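Local coordinates for restriction endonuclease PacI (Pseudomonas alcaligenes, PDB 3M7K), which cuts DNA at a rare eight-base-pair target site as an HNH restriction endonuclease with a beta-beta-alpha-metal active site, at residues A[23-28]-A[56-61]. Residues are numbered along the deposited sequence; the frame is centred on the assembly and turned at random.
Sequences MCKGCM and GLSAQR. With PT (platinum (II) ion), chain G; ZN (zinc ion), chain E; nucleotides of chain C.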
ATOM      1  N   MET A  23     -25.363 -10.182  10.849  1.00 55.91           N
ATOM      2  CA  MET A  23     -25.421 -10.074   9.382  1.00 53.68           C
ATOM      3  C   MET A  23     -24.447 -11.056   8.690  1.00 51.01           C
ATOM      4  O   MET A  23     -23.351 -11.308   9.202  1.00 51.26           O
ATOM      5  CB  MET A  23     -25.177  -8.603   8.915  1.00 54.47           C
ATOM      6  CG  MET A  23     -23.976  -7.836   9.556  1.00 56.55           C
ATOM      7  SD  MET A  23     -23.695  -6.083   9.005  1.00 55.60           S
ATOM      8  CE  MET A  23     -25.277  -5.396   9.519  1.00 60.68           C
ATOM      9  N   CYS A  24     -24.846 -11.624   7.551  1.00 47.00           N
ATOM     10  CA  CYS A  24     -23.921 -12.428   6.762  1.00 44.00           C
ATOM     11  C   CYS A  24     -22.869 -11.517   6.073  1.00 42.25           C
ATOM     12  O   CYS A  24     -23.024 -10.282   6.035  1.00 40.94           O
ATOM     13  CB  CYS A  24     -24.662 -13.284   5.738  1.00 43.60           C
ATOM     14  SG  CYS A  24     -25.245 -12.415   4.266  1.00 42.94           S
ATOM     15  N   LYS A  25     -21.817 -12.128   5.533  1.00 40.28           N
ATOM     16  CA  LYS A  25     -20.738 -11.364   4.892  1.00 39.02           C
ATOM     17  C   LYS A  25     -21.278 -10.561   3.695  1.00 38.32           C
ATOM     18  O   LYS A  25     -20.866  -9.435   3.468  1.00 37.94           O
ATOM     19  CB  LYS A  25     -19.578 -12.281   4.458  1.00 38.41           C
ATOM     20  CG  LYS A  25     -18.782 -12.932   5.622  1.00 38.69           C
ATOM     21  CD  LYS A  25     -17.867 -14.050   5.105  1.00 37.03           C
ATOM     22  CE  LYS A  25     -16.878 -14.540   6.159  1.00 37.26           C
ATOM     23  NZ  LYS A  25     -15.992 -15.606   5.587  1.00 37.58           N
ATOM     24  N   GLY A  26     -22.204 -11.145   2.937  1.00 38.09           N
ATOM     25  CA  GLY A  26     -22.789 -10.474   1.764  1.00 37.39           C
ATOM     26  C   GLY A  26     -23.553  -9.219   2.138  1.00 38.17           C
ATOM     27  O   GLY A  26     -23.426  -8.158   1.486  1.00 37.86           O
ATOM     28  N   CYS A  27     -24.338  -9.325   3.203  1.00 38.25           N
ATOM     29  CA  CYS A  27     -25.126  -8.190   3.678  1.00 39.33           C
ATOM     30  C   CYS A  27     -24.232  -7.083   4.239  1.00 39.01           C
ATOM     31  O   CYS A  27     -24.451  -5.902   3.961  1.00 39.37           O
ATOM     32  CB  CYS A  27     -26.152  -8.634   4.727  1.00 39.57           C
ATOM     33  SG  CYS A  27     -27.630  -9.489   4.064  1.00 41.95           S
ATOM     34  N   MET A  28     -23.239  -7.463   5.033  1.00 39.09           N
ATOM     35  CA  MET A  28     -22.308  -6.489   5.608  1.00 38.83           C
ATOM     36  C   MET A  28     -21.470  -5.845   4.497  1.00 37.90           C
ATOM     37  O   MET A  28     -21.266  -4.632   4.501  1.00 38.07           O
ATOM     38  CB  MET A  28     -21.442  -7.146   6.693  1.00 40.12           C
ATOM     39  CG  MET A  28     -20.340  -6.279   7.309  1.00 43.23           C
ATOM     40  SD  MET A  28     -20.843  -5.238   8.699  1.00 51.34           S
ATOM     41  CE  MET A  28     -21.666  -3.868   7.860  1.00 48.39           C
ATOM     42  N   GLY A  56     -21.321 -14.070  -4.626  1.00 36.39           N
ATOM     43  CA  GLY A  56     -21.320 -15.507  -4.445  1.00 37.71           C
ATOM     44  C   GLY A  56     -21.119 -15.948  -3.005  1.00 38.17           C
ATOM     45  O   GLY A  56     -21.606 -15.321  -2.051  1.00 37.45           O
ATOM     46  N   LEU A  57     -20.375 -17.032  -2.855  1.00 39.29           N
ATOM     47  CA  LEU A  57     -20.189 -17.650  -1.554  1.00 40.18           C
ATOM     48  C   LEU A  57     -18.723 -17.791  -1.197  1.00 40.21           C
ATOM     49  O   LEU A  57     -17.859 -17.919  -2.072  1.00 40.84           O
ATOM     50  CB  LEU A  57     -20.865 -19.014  -1.520  1.00 39.69           C
ATOM     51  CG  LEU A  57     -22.386 -19.003  -1.690  1.00 41.72           C
ATOM     52  CD1 LEU A  57     -22.870 -20.409  -1.854  1.00 39.51           C
ATOM     53  CD2 LEU A  57     -23.098 -18.286  -0.503  1.00 41.79           C
ATOM     54  N   SER A  58     -18.468 -17.806   0.106  1.00 40.56           N
ATOM     55  CA  SER A  58     -17.122 -17.707   0.674  1.00 40.27           C
ATOM     56  C   SER A  58     -16.063 -18.634   0.076  1.00 40.64           C
ATOM     57  O   SER A  58     -14.918 -18.212  -0.152  1.00 40.14           O
ATOM     58  CB  SER A  58     -17.192 -17.939   2.170  1.00 39.86           C
ATOM     59  OG  SER A  58     -15.989 -17.532   2.790  1.00 40.08           O
ATOM     60  N   ALA A  59     -16.429 -19.890  -0.163  1.00 40.70           N
ATOM     61  CA  ALA A  59     -15.462 -20.876  -0.619  1.00 41.41           C
ATOM     62  C   ALA A  59     -15.082 -20.646  -2.072  1.00 41.92           C
ATOM     63  O   ALA A  59     -14.065 -21.149  -2.541  1.00 42.81           O
ATOM     64  CB  ALA A  59     -15.999 -22.305  -0.409  1.00 41.92           C
ATOM     65  N   GLN A  60     -15.888 -19.873  -2.787  1.00 41.96           N
ATOM     66  CA  GLN A  60     -15.568 -19.548  -4.178  1.00 42.91           C
ATOM     67  C   GLN A  60     -14.811 -18.234  -4.333  1.00 41.77           C
ATOM     68  O   GLN A  60     -14.244 -17.963  -5.391  1.00 42.51           O
ATOM     69  CB  GLN A  60     -16.840 -19.540  -5.042  1.00 43.71           C
ATOM     70  CG  GLN A  60     -17.659 -20.827  -4.955  1.00 46.45           C
ATOM     71  CD  GLN A  60     -16.788 -22.057  -5.026  1.00 49.92           C
ATOM     72  OE1 GLN A  60     -16.699 -22.839  -4.060  1.00 50.62           O
ATOM     73  NE2 GLN A  60     -16.122 -22.239  -6.173  1.00 51.95           N
ATOM     74  N   ARG A  61     -14.782 -17.424  -3.280  1.00 40.58           N
ATOM     75  CA  ARG A  61     -14.159 -16.091  -3.361  1.00 38.92           C
ATOM     76  C   ARG A  61     -12.625 -16.115  -3.268  1.00 38.62           C
ATOM     77  O   ARG A  61     -12.065 -16.646  -2.311  1.00 38.32           O
ATOM     78  CB  ARG A  61     -14.750 -15.147  -2.307  1.00 38.56           C
ATOM     79  CG  ARG A  61     -16.176 -14.689  -2.634  1.00 37.62           C
ATOM     80  CD  ARG A  61     -16.584 -13.499  -1.785  1.00 35.37           C
ATOM     81  NE  ARG A  61     -16.818 -13.838  -0.372  1.00 34.94           N
ATOM     82  CZ  ARG A  61     -17.969 -14.296   0.120  1.00 37.11           C
ATOM     83  NH1 ARG A  61     -19.013 -14.531  -0.685  1.00 36.65           N
ATOM     84  NH2 ARG A  61     -18.080 -14.537   1.429  1.00 37.14           N
TER
HETATM   85 PT    PT G 146     -22.121  -5.875  10.243  0.50 62.61          PT
HETATM   86 ZN    ZN E 144     -27.409 -11.707   4.622  1.00 37.76          ZN
ATOM     87  P    DA C   3     -14.890  -7.482   7.409  1.00 29.33           P
ATOM     88  OP1  DA C   3     -14.053  -8.691   7.211  1.00 28.64           O
ATOM     89  OP2  DA C   3     -16.107  -7.295   6.575  1.00 28.71           O
ATOM     90  O5'  DA C   3     -15.355  -7.371   8.914  1.00 30.29           O
ATOM     91  C5'  DA C   3     -14.615  -7.955   9.967  1.00 34.19           C
ATOM     92  C4'  DA C   3     -15.207  -7.539  11.315  1.00 37.06           C
ATOM     93  O4'  DA C   3     -15.449  -6.110  11.302  1.00 36.98           O
ATOM     94  C3'  DA C   3     -16.563  -8.133  11.691  1.00 39.96           C
ATOM     95  O3'  DA C   3     -16.696  -8.112  13.107  1.00 44.99           O
ATOM     96  C2'  DA C   3     -17.554  -7.148  11.076  1.00 39.05           C
ATOM     97  C1'  DA C   3     -16.840  -5.825  11.357  1.00 37.62           C
ATOM     98  N9   DA C   3     -17.124  -4.762  10.390  1.00 36.16           N
ATOM     99  C8   DA C   3     -17.389  -4.886   9.055  1.00 35.54           C
ATOM    100  N7   DA C   3     -17.588  -3.736   8.450  1.00 35.41           N
ATOM    101  C5   DA C   3     -17.452  -2.794   9.472  1.00 36.22           C
ATOM    102  C6   DA C   3     -17.534  -1.377   9.512  1.00 35.60           C
ATOM    103  N6   DA C   3     -17.807  -0.611   8.453  1.00 34.65           N
ATOM    104  N1   DA C   3     -17.314  -0.763  10.694  1.00 35.44           N
ATOM    105  C2   DA C   3     -17.042  -1.498  11.780  1.00 35.25           C
ATOM    106  N3   DA C   3     -16.934  -2.823  11.866  1.00 36.76           N
ATOM    107  C4   DA C   3     -17.156  -3.415  10.668  1.00 36.31           C
TER
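Lys25 starts with CG beside its backbone N (chi1 -67°) and then runs fully extended to NZ, whereas Arg61 bends at chi3 (-71°), turning its guanidinium back over its own loop. The aliphatic part of the lysine thus passes the rim of the arginine group, with Lys25 CD 3.7 Å from Arg61 NH2 and close to the guanidinium plane. Ser58 N sits 3.1 Å above the Arg61 guanidinium plane, displaced toward its rim. Farther along, Lys25 NZ comes to 3.4 Å from Ser58 OG. The two cationic ends, Lys25 NZ and Arg61 NH2, stand 4.8 Å apart, and acidic residues outside the two segments probably offset their like charges: Glu70 forms salt bridges with both side chains and accepts a hydrogen bond from Ser58, while Glu15 pairs with Arg61 NH2. The contact joins the first turn of helix 25-40 to the loop following helix 48-55. At that helix start Cys24 is the N-cap, its SG accepting from Cys27 N at 3.4 Å. Cys24 and Cys27 form one CxxC half of a four-cysteine zinc site completed by Cys4 and Cys7, and each SG lies 2.3 Å from the zinc. Met23 SD and Met28 SD, which flank this zinc-binding pair in sequence, bind a platinum ion, and Met28 SD also approaches C8 of DNA nucleotide DA3 of chain C to 3.5 Å.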